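Local coordinates for zinc finger (CCCH type) motif-containing protein (Toxoplasma gondii, PDB 7NG2), which probably reads N6-methyladenosine marks in RNA through its YTH domain, the part captured here without RNA, and so may couple the mark to mRNA polyadenylation, at residues A[19-22]-A[26-29]; A[36-41]-A[129-134]; A[69-74]-A[142-147]; A[85-90]-A[95-100]. All coordinates share one frame; numbering follows the deposited sequence. Where two conformers were deposited one is given.

In the fold
The four contacts illustrate how one YTH domain changes its chemistry from core to surface. Contact 3 is buried and built from sulfur and aromatic carbon, with helix 137-149 lying on strand 67-74 of the mixed sheet. Contacts 1, 2 and 4 are only partly buried. Contact 1 packs a serine beside an isoleucine, whereas contacts 2 and 4 are polar, one a water bridge and the other a weak indole-amide bond. Contacts 3 and 4 involve neighbouring strands of the sheet but lie on opposite sides of the chain's centre. Contacts 1, 2 and 4 meet around Trp-36 and Trp-87, whose rings stand edge-to-face, and Lys-20 N reaches Asp-131 OD1 to join contacts 1 and 2.

Contact 1 (A[19-22]-A[26-29]); sequences IKSN and NIYT
Ser-21 OG is hydrogen-bonded to the carbonyl oxygen of Arg-23, in the link that carries strand 14-21 into helix 24-33, and at the same time packs against the first turn of that helix, 3.6 Å from Asn-26 CB. With OG opposite the backbone N (chi1 -180°), the oxygen extends to the aliphatic foot of Asn-26, while the methylene beneath it meets Ile-27: Ser-21 CB is 3.7 Å from Ile-27 CD1 in the conformer given. Ile-27 turns CG1 and CD1 back along the strand end, and the indole of Trp-36 closes in on both residues. At the outer rim, two amides inclined by 44° face one another loosely, Asn-22 OD1 standing 3.7 Å from Asn-26 ND2; since Asn-22 has a second conformer, this approach is doubtful. The strand-turn-helix connection belongs to the YTH fold. The chemistry implies division of labour: the serine spends its proton on the local turn and offers only its carbon and oxygen surface to the helix, so the two elements are joined mainly by apolar contact.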
# COMPACT_ATOMS: atom_id res chain seq x y z
N ILE A 19 -1.11 4.11 0.79
CA ILE A 19 -1.55 4.38 -0.58
C ILE A 19 -2.99 4.86 -0.50
O ILE A 19 -3.83 4.20 0.11
CB ILE A 19 -1.47 3.11 -1.42
CG1 ILE A 19 -0.02 2.66 -1.60
CG2 ILE A 19 -2.18 3.30 -2.76
CD1 ILE A 19 0.80 3.61 -2.43
N LYS A 20 -3.28 5.98 -1.15
CA LYS A 20 -4.64 6.49 -1.24
C LYS A 20 -5.19 6.23 -2.64
O LYS A 20 -4.45 6.23 -3.62
CB LYS A 20 -4.69 7.99 -0.93
CG LYS A 20 -4.22 8.38 0.47
CD LYS A 20 -5.05 7.74 1.59
CE LYS A 20 -6.45 8.33 1.62
NZ LYS A 20 -7.18 7.87 2.86
N SER A 21 -6.49 5.99 -2.72
CA SER A 21 -7.14 5.77 -4.01
C SER A 21 -8.41 6.59 -4.07
O SER A 21 -9.23 6.51 -3.15
CB SER A 21 -7.49 4.30 -4.19
OG SER A 21 -8.11 4.09 -5.45
N ASN A 22 -8.59 7.37 -5.12
CA ASN A 22 -9.84 8.13 -5.19
C ASN A 22 -11.04 7.25 -5.53
O ASN A 22 -12.17 7.61 -5.18
CB ASN A 22 -9.72 9.33 -6.14
CG ASN A 22 -9.73 8.93 -7.60
OD1 ASN A 22 -9.08 7.97 -8.00
ND2 ASN A 22 -10.47 9.68 -8.41
N ASN A 26 -10.62 1.37 -8.62
CA ASN A 26 -9.19 1.16 -8.84
C ASN A 26 -8.63 0.11 -7.88
O ASN A 26 -7.75 -0.68 -8.27
CB ASN A 26 -8.43 2.48 -8.71
CG ASN A 26 -8.72 3.43 -9.86
OD1 ASN A 26 -9.15 3.00 -10.93
ND2 ASN A 26 -8.48 4.71 -9.65
N ILE A 27 -9.11 0.09 -6.64
CA ILE A 27 -8.73 -0.96 -5.69
C ILE A 27 -9.15 -2.33 -6.22
O ILE A 27 -8.38 -3.30 -6.18
CB ILE A 27 -9.34 -0.68 -4.31
CG1 ILE A 27 -8.85 0.66 -3.76
CG2 ILE A 27 -9.01 -1.82 -3.34
CD1 ILE A 27 -7.37 0.69 -3.47
N TYR A 28 -10.38 -2.42 -6.74
CA TYR A 28 -10.86 -3.69 -7.28
C TYR A 28 -9.98 -4.16 -8.43
O TYR A 28 -9.61 -5.33 -8.49
CB TYR A 28 -12.31 -3.56 -7.73
CG TYR A 28 -13.27 -3.16 -6.64
CD1 TYR A 28 -13.06 -3.52 -5.32
CD2 TYR A 28 -14.40 -2.40 -6.94
CE1 TYR A 28 -13.94 -3.15 -4.32
CE2 TYR A 28 -15.29 -2.03 -5.95
CZ TYR A 28 -15.06 -2.40 -4.64
OH TYR A 28 -15.94 -2.03 -3.66
N THR A 29 -9.62 -3.24 -9.33
CA THR A 29 -8.72 -3.59 -10.42
C THR A 29 -7.37 -4.05 -9.90
O THR A 29 -6.78 -5.01 -10.42
CB THR A 29 -8.57 -2.38 -11.34
OG1 THR A 29 -9.84 -2.08 -11.94
CG2 THR A 29 -7.56 -2.66 -12.44

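Contact 2 (A[36-41]-A[129-134]); sequences WATSKG and SRDGTE
Thr-38 and Asp-131 bring their oxygens together, Thr-38 OG1 lying 3.0 Å from Asp-131 OD2, and a single water sits beside the pair. The water oxygen donates to Asp-131 OD1 at 2.7 Å and accepts from Trp-36 NE1 at 2.9 Å, the indole N-H pointing at it in the plane of the ring. It is also 2.8 Å from Thr-38 OG1, so three side chains from two distant parts of the chain share one molecule. Extended away from their backbone nitrogens (chi1 -171° for Thr-38, -175° for Asp-131), the hydroxyl and the carboxylate reach toward each other across the contact, their side chains meeting at a slant.

The second shell fixes these groups. Asp-131 OD1 also accepts from the backbone N of Lys-20. The aspartate sits in a type II turn from Arg-130 to Thr-133, in which Arg-130 O receives both Thr-133 N at 3.1 Å and Thr-133 OG1 at 2.9 Å from one face of its plane, the hydroxyl raised 38° out of it. Backbone bonds to Ile-18 tie the turn to strand 14-21, and Asn-42 and Lys-45 of helix 40-52 hold the carbonyls of Asp-131 and Gly-132. On the other side, Ser-39 caps the start of that helix. Trp-36, whose ring stands edge-to-face with Trp-87 and which probably belongs to the methyladenine cage, as in related YTH domains, is thus steadied through water. Two acceptances by OD1 would probably favour the carboxylate form of Asp-131.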
# COMPACT_ATOMS: atom_id res chain seq x y z
N TRP A 36 -0.55 -1.74 -9.53
CA TRP A 36 -0.81 -0.39 -9.04
C TRP A 36 0.04 0.59 -9.84
O TRP A 36 0.98 0.20 -10.53
CB TRP A 36 -0.50 -0.27 -7.53
CG TRP A 36 -1.11 0.96 -6.92
CD1 TRP A 36 -0.45 2.02 -6.39
CD2 TRP A 36 -2.50 1.23 -6.79
NE1 TRP A 36 -1.35 2.95 -5.94
CE2 TRP A 36 -2.62 2.50 -6.18
CE3 TRP A 36 -3.67 0.55 -7.15
CZ2 TRP A 36 -3.86 3.08 -5.90
CZ3 TRP A 36 -4.90 1.13 -6.88
CH2 TRP A 36 -4.98 2.39 -6.25
N ALA A 37 -0.31 1.87 -9.73
CA ALA A 37 0.54 2.94 -10.24
C ALA A 37 0.33 4.15 -9.33
O ALA A 37 -0.74 4.32 -8.74
CB ALA A 37 0.23 3.30 -11.70
N THR A 38 1.35 4.99 -9.25
CA THR A 38 1.28 6.16 -8.38
C THR A 38 1.92 7.35 -9.09
O THR A 38 2.39 7.24 -10.22
CB THR A 38 1.87 5.83 -7.00
OG1 THR A 38 1.61 6.91 -6.09
CG2 THR A 38 3.36 5.61 -7.09
N SER A 39 1.91 8.50 -8.42
CA SER A 39 2.51 9.70 -8.97
C SER A 39 3.98 9.47 -9.29
O SER A 39 4.62 8.55 -8.77
CB SER A 39 2.38 10.84 -7.96
OG SER A 39 3.28 10.63 -6.89
N LYS A 40 4.53 10.30 -10.18
CA LYS A 40 5.92 10.13 -10.56
C LYS A 40 6.85 10.28 -9.36
O LYS A 40 7.81 9.51 -9.21
CB LYS A 40 6.28 11.07 -11.71
CG LYS A 40 5.51 10.74 -12.99
CD LYS A 40 6.06 11.45 -14.21
CE LYS A 40 5.80 10.63 -15.47
NZ LYS A 40 6.76 9.49 -15.59
N GLY A 41 6.57 11.24 -8.47
CA GLY A 41 7.37 11.38 -7.26
C GLY A 41 7.30 10.16 -6.36
O GLY A 41 8.33 9.68 -5.88
N SER A 129 -3.01 10.89 6.57
CA SER A 129 -2.00 10.38 5.66
C SER A 129 -2.37 10.70 4.22
O SER A 129 -3.52 10.53 3.81
CB SER A 129 -1.89 8.86 5.79
OG SER A 129 -1.53 8.49 7.11
N ARG A 130 -1.39 11.16 3.46
CA ARG A 130 -1.56 11.37 2.03
C ARG A 130 -0.99 10.19 1.26
O ARG A 130 -0.33 9.30 1.81
CB ARG A 130 -0.88 12.68 1.61
CG ARG A 130 -1.72 13.92 1.87
CD ARG A 130 -2.83 14.04 0.83
NE ARG A 130 -2.32 14.08 -0.54
CZ ARG A 130 -2.48 13.12 -1.44
NH1 ARG A 130 -3.17 12.01 -1.15
NH2 ARG A 130 -1.97 13.26 -2.66
N ASP A 131 -1.24 10.18 -0.04
CA ASP A 131 -0.73 9.10 -0.88
C ASP A 131 0.79 9.07 -0.82
O ASP A 131 1.45 10.07 -1.08
CB ASP A 131 -1.20 9.34 -2.31
CG ASP A 131 -0.83 8.20 -3.23
OD1 ASP A 131 -1.14 7.05 -2.88
OD2 ASP A 131 -0.24 8.46 -4.29
N GLY A 132 1.35 7.91 -0.46
CA GLY A 132 2.78 7.73 -0.35
C GLY A 132 3.39 8.03 1.00
O GLY A 132 4.61 7.91 1.15
N THR A 133 2.59 8.41 1.99
CA THR A 133 3.13 8.71 3.31
C THR A 133 3.78 7.46 3.90
O THR A 133 3.15 6.40 3.97
CB THR A 133 2.01 9.18 4.23
OG1 THR A 133 1.49 10.44 3.78
CG2 THR A 133 2.52 9.34 5.66
N GLU A 134 5.02 7.58 4.36
CA GLU A 134 5.70 6.47 5.00
C GLU A 134 5.40 6.45 6.50
O GLU A 134 5.28 7.49 7.14
CB GLU A 134 7.21 6.52 4.78
CG GLU A 134 7.90 5.21 5.11
CD GLU A 134 9.35 5.11 4.68
OE1 GLU A 134 9.90 6.07 4.10
OE2 GLU A 134 9.96 4.06 4.97
O HOH W 1 -0.79 5.66 -5.20

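Contact 3 (A[69-74]-A[142-147]); sequences QGFGRM and LLCTWM
One face of the Phe-71 ring is covered by Cys-144, whose SG stands 3.9 Å from the ring centroid and only 12° off the ring normal. Cys-144 CB lies over the same face, 4.0 Å from that centroid, making a CH-pi contact beside the sulfur-aromatic one. The edge belongs to Met-147: its SD approaches near the ring plane, 4.0 Å from Phe-71 CD1, in a Met-aromatic contact made from the rim. Cys-144 O also comes within 3.5 Å of Phe-71 CE1, and it accepts a hydrogen bond from Ser-148 OG one turn on. The Phe-71 side chain, with CG lodged between the backbone N and the carbonyl carbon (chi1 68°), rises from strand 67-74 toward the helix. Met-147 bends at its last torsion, and its SD lies 3.7 Å from Gly-70 O, so the thioether touches the strand backbone as well as the ring. The axes of segments 69-74 and 142-147 cross at a signed angle of -120°; Leu-59 and Cys-106 of neighbouring strands complete the bed beneath the helix. Two sulfurs thus engage one ring differently, from above and from the side, and the binding of helix to sheet rests on dispersion and weak polarisation rather than on charge.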
# COMPACT_ATOMS: atom_id res chain seq x y z
N GLN A 69 -8.34 -0.88 3.59
CA GLN A 69 -8.98 -2.02 2.95
C GLN A 69 -8.06 -3.23 2.87
O GLN A 69 -8.50 -4.30 2.44
CB GLN A 69 -9.49 -1.65 1.55
CG GLN A 69 -10.67 -0.68 1.55
CD GLN A 69 -10.26 0.73 1.91
OE1 GLN A 69 -9.39 1.31 1.27
NE2 GLN A 69 -10.88 1.28 2.94
N GLY A 70 -6.81 -3.09 3.29
CA GLY A 70 -5.88 -4.20 3.27
C GLY A 70 -4.48 -3.70 2.98
O GLY A 70 -4.19 -2.51 3.04
N PHE A 71 -3.61 -4.65 2.67
CA PHE A 71 -2.23 -4.31 2.37
C PHE A 71 -1.64 -5.32 1.41
O PHE A 71 -2.15 -6.43 1.25
CB PHE A 71 -1.36 -4.14 3.63
CG PHE A 71 -1.11 -5.41 4.41
CD1 PHE A 71 -1.99 -5.81 5.39
CD2 PHE A 71 0.03 -6.17 4.19
CE1 PHE A 71 -1.76 -6.97 6.13
CE2 PHE A 71 0.27 -7.32 4.92
CZ PHE A 71 -0.63 -7.72 5.89
N GLY A 72 -0.57 -4.89 0.74
CA GLY A 72 0.10 -5.75 -0.22
C GLY A 72 1.58 -5.48 -0.24
O GLY A 72 2.08 -4.55 0.39
N ARG A 73 2.31 -6.33 -0.96
CA ARG A 73 3.74 -6.19 -1.15
C ARG A 73 4.02 -5.70 -2.57
O ARG A 73 3.44 -6.23 -3.53
CB ARG A 73 4.45 -7.53 -0.91
CG ARG A 73 5.97 -7.45 -1.00
CD ARG A 73 6.60 -8.82 -0.85
NE ARG A 73 8.05 -8.76 -0.76
CZ ARG A 73 8.88 -8.75 -1.81
NH1 ARG A 73 8.39 -8.81 -3.03
NH2 ARG A 73 10.20 -8.72 -1.62
N MET A 74 4.87 -4.69 -2.69
CA MET A 74 5.35 -4.29 -4.00
C MET A 74 6.26 -5.38 -4.56
O MET A 74 7.22 -5.80 -3.91
CB MET A 74 6.14 -2.99 -3.86
CG MET A 74 6.64 -2.39 -5.15
SD MET A 74 7.46 -0.83 -4.81
CE MET A 74 7.90 -0.32 -6.46
N LEU A 142 2.65 -3.12 13.20
CA LEU A 142 1.44 -3.32 13.99
C LEU A 142 0.18 -3.12 13.15
O LEU A 142 -0.78 -3.88 13.29
CB LEU A 142 1.45 -2.38 15.19
CG LEU A 142 2.32 -2.91 16.34
CD1 LEU A 142 2.43 -1.90 17.45
CD2 LEU A 142 1.77 -4.23 16.84
N LEU A 143 0.17 -2.14 12.24
CA LEU A 143 -0.99 -1.97 11.37
C LEU A 143 -1.21 -3.21 10.53
O LEU A 143 -2.35 -3.68 10.38
CB LEU A 143 -0.81 -0.74 10.48
CG LEU A 143 -0.81 0.62 11.17
CD1 LEU A 143 -0.49 1.71 10.17
CD2 LEU A 143 -2.14 0.90 11.84
N CYS A 144 -0.14 -3.80 10.02
CA CYS A 144 -0.28 -4.99 9.20
C CYS A 144 -0.70 -6.18 10.06
O CYS A 144 -1.55 -6.98 9.65
CB CYS A 144 1.04 -5.24 8.47
SG CYS A 144 1.32 -4.08 7.12
N THR A 145 -0.17 -6.29 11.29
CA THR A 145 -0.61 -7.34 12.20
C THR A 145 -2.10 -7.21 12.53
O THR A 145 -2.86 -8.18 12.44
CB THR A 145 0.22 -7.31 13.49
OG1 THR A 145 1.57 -7.65 13.18
CG2 THR A 145 -0.35 -8.31 14.52
N TRP A 146 -2.53 -6.00 12.89
CA TRP A 146 -3.93 -5.80 13.24
C TRP A 146 -4.85 -6.07 12.05
O TRP A 146 -5.92 -6.67 12.21
CB TRP A 146 -4.15 -4.41 13.83
CG TRP A 146 -3.48 -4.24 15.16
CD1 TRP A 146 -3.35 -5.20 16.14
CD2 TRP A 146 -2.87 -3.06 15.67
NE1 TRP A 146 -2.68 -4.67 17.22
CE2 TRP A 146 -2.38 -3.36 16.96
CE3 TRP A 146 -2.67 -1.77 15.16
CZ2 TRP A 146 -1.71 -2.42 17.74
CZ3 TRP A 146 -2.01 -0.83 15.94
CH2 TRP A 146 -1.54 -1.17 17.22
N MET A 147 -4.44 -5.65 10.85
CA MET A 147 -5.23 -5.98 9.65
C MET A 147 -5.28 -7.48 9.43
O MET A 147 -6.35 -8.04 9.13
CB MET A 147 -4.65 -5.28 8.41
CG MET A 147 -4.96 -3.80 8.33
SD MET A 147 -4.63 -3.10 6.70
CE MET A 147 -3.13 -2.20 6.99

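Contact 4 (A[85-90]-A[95-100]); sequences GIWGPV and GSNFRV
Trp-87 presents the nitrogen edge of its indole to Asn-97, and the bond that results is weak: Trp-87 NE1 lies 2.9 Å from Asn-97 OD1, but the angle at the hydrogen is a bent 127°. Trp-87 CG lies beside its own backbone N and opposite the carbonyl carbon (chi1 -55°), which brings the NE1 edge round to the asparagine. Asn-97 OD1 also comes 3.2 Å from Trp-87 CD1, so it straddles the NE1-CD1 edge while staying in the ring plane. The amide itself is turned almost square to the indole, the two planes 83° apart. Its strongest partner is elsewhere: ND2 donates to Leu-82 O, and OD1 additionally accepts from Gln-91 NE2, bonds that fix which way the amide is flipped.

The loop 85-90 opens with a type I turn from Gly-85 to Gly-88, closed by Gly-88 N to Gly-85 O at 3.1 Å, and it precedes strand 98-109 of the YTH fold. In relatives this loop region contributes to the aromatic cage for methyladenine; here an isopropanol, probably from the crystallisation liquor, lies about 4 Å from the Trp-87 side chain and may mark such a pocket.

Ile-86 holds its branched methyl between the backbone N and the carbonyl carbon. From there Ile-86 CG2 sits 3.6 Å above the plane of the Trp-87 ring, toward its rim, and 3.7 Å from Asn-97 ND2. The longer arm, through CD1, instead runs to Thr-29 of helix 24-33.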
# COMPACT_ATOMS: atom_id res chain seq x y z
N GLY A 85 -2.03 0.98 -19.97
CA GLY A 85 -3.27 1.72 -20.13
C GLY A 85 -4.43 1.27 -19.27
O GLY A 85 -5.54 1.77 -19.45
N ILE A 86 -4.20 0.36 -18.32
CA ILE A 86 -5.30 -0.24 -17.57
C ILE A 86 -6.11 0.80 -16.80
O ILE A 86 -7.31 0.61 -16.57
CB ILE A 86 -4.78 -1.37 -16.66
CG1 ILE A 86 -5.95 -2.21 -16.14
CG2 ILE A 86 -3.92 -0.80 -15.51
CD1 ILE A 86 -5.52 -3.45 -15.36
N TRP A 87 -5.49 1.91 -16.40
CA TRP A 87 -6.18 2.89 -15.56
C TRP A 87 -6.94 3.92 -16.36
O TRP A 87 -7.62 4.77 -15.77
CB TRP A 87 -5.19 3.60 -14.63
CG TRP A 87 -4.39 2.66 -13.81
CD1 TRP A 87 -3.04 2.46 -13.88
CD2 TRP A 87 -4.88 1.76 -12.81
NE1 TRP A 87 -2.67 1.50 -12.97
CE2 TRP A 87 -3.78 1.05 -12.31
CE3 TRP A 87 -6.15 1.49 -12.29
CZ2 TRP A 87 -3.91 0.08 -11.31
CZ3 TRP A 87 -6.28 0.53 -11.30
CH2 TRP A 87 -5.16 -0.16 -10.82
N GLY A 88 -6.86 3.88 -17.68
CA GLY A 88 -7.47 4.90 -18.49
C GLY A 88 -6.61 6.14 -18.54
O GLY A 88 -5.41 6.11 -18.26
N PRO A 89 -7.22 7.28 -18.91
CA PRO A 89 -6.42 8.49 -19.18
C PRO A 89 -5.56 8.97 -18.02
O PRO A 89 -4.55 9.65 -18.26
CB PRO A 89 -7.49 9.52 -19.56
CG PRO A 89 -8.61 8.70 -20.12
CD PRO A 89 -8.63 7.44 -19.29
N VAL A 90 -5.92 8.66 -16.77
CA VAL A 90 -5.05 9.01 -15.64
C VAL A 90 -3.67 8.38 -15.77
O VAL A 90 -2.71 8.89 -15.18
CB VAL A 90 -5.74 8.69 -14.30
CG1 VAL A 90 -5.72 7.20 -14.05
CG2 VAL A 90 -5.06 9.43 -13.15
N GLY A 95 3.35 7.43 -12.87
CA GLY A 95 4.46 6.57 -13.25
C GLY A 95 3.93 5.27 -13.86
O GLY A 95 2.73 5.03 -13.97
N SER A 96 4.87 4.42 -14.27
CA SER A 96 4.49 3.17 -14.90
C SER A 96 3.90 2.21 -13.86
O SER A 96 4.17 2.30 -12.66
CB SER A 96 5.69 2.50 -15.57
OG SER A 96 6.16 3.25 -16.68
N ASN A 97 3.07 1.28 -14.34
CA ASN A 97 2.46 0.29 -13.48
C ASN A 97 3.51 -0.64 -12.88
O ASN A 97 4.51 -0.98 -13.52
CB ASN A 97 1.47 -0.56 -14.27
CG ASN A 97 0.30 0.24 -14.79
OD1 ASN A 97 -0.10 1.23 -14.19
ND2 ASN A 97 -0.27 -0.19 -15.91
N PHE A 98 3.28 -1.06 -11.64
CA PHE A 98 4.13 -2.05 -11.01
C PHE A 98 3.26 -3.14 -10.39
O PHE A 98 2.08 -2.94 -10.11
CB PHE A 98 5.09 -1.44 -9.97
CG PHE A 98 4.41 -0.63 -8.89
CD1 PHE A 98 4.01 -1.22 -7.71
CD2 PHE A 98 4.22 0.74 -9.05
CE1 PHE A 98 3.42 -0.48 -6.71
CE2 PHE A 98 3.62 1.49 -8.05
CZ PHE A 98 3.22 0.88 -6.87
N ARG A 99 3.87 -4.31 -10.20
CA ARG A 99 3.15 -5.45 -9.66
C ARG A 99 3.00 -5.32 -8.15
O ARG A 99 3.92 -4.89 -7.44
CB ARG A 99 3.87 -6.75 -10.00
CG ARG A 99 3.60 -7.23 -11.42
CD ARG A 99 4.11 -8.65 -11.65
NE ARG A 99 5.57 -8.73 -11.60
CZ ARG A 99 6.24 -9.47 -10.73
NH1 ARG A 99 5.60 -10.20 -9.83
NH2 ARG A 99 7.57 -9.47 -10.76
N VAL A 100 1.83 -5.72 -7.66
CA VAL A 100 1.52 -5.77 -6.24
C VAL A 100 0.91 -7.13 -5.94
O VAL A 100 0.11 -7.65 -6.73
CB VAL A 100 0.52 -4.66 -5.84
CG1 VAL A 100 0.13 -4.77 -4.36
CG2 VAL A 100 1.12 -3.30 -6.12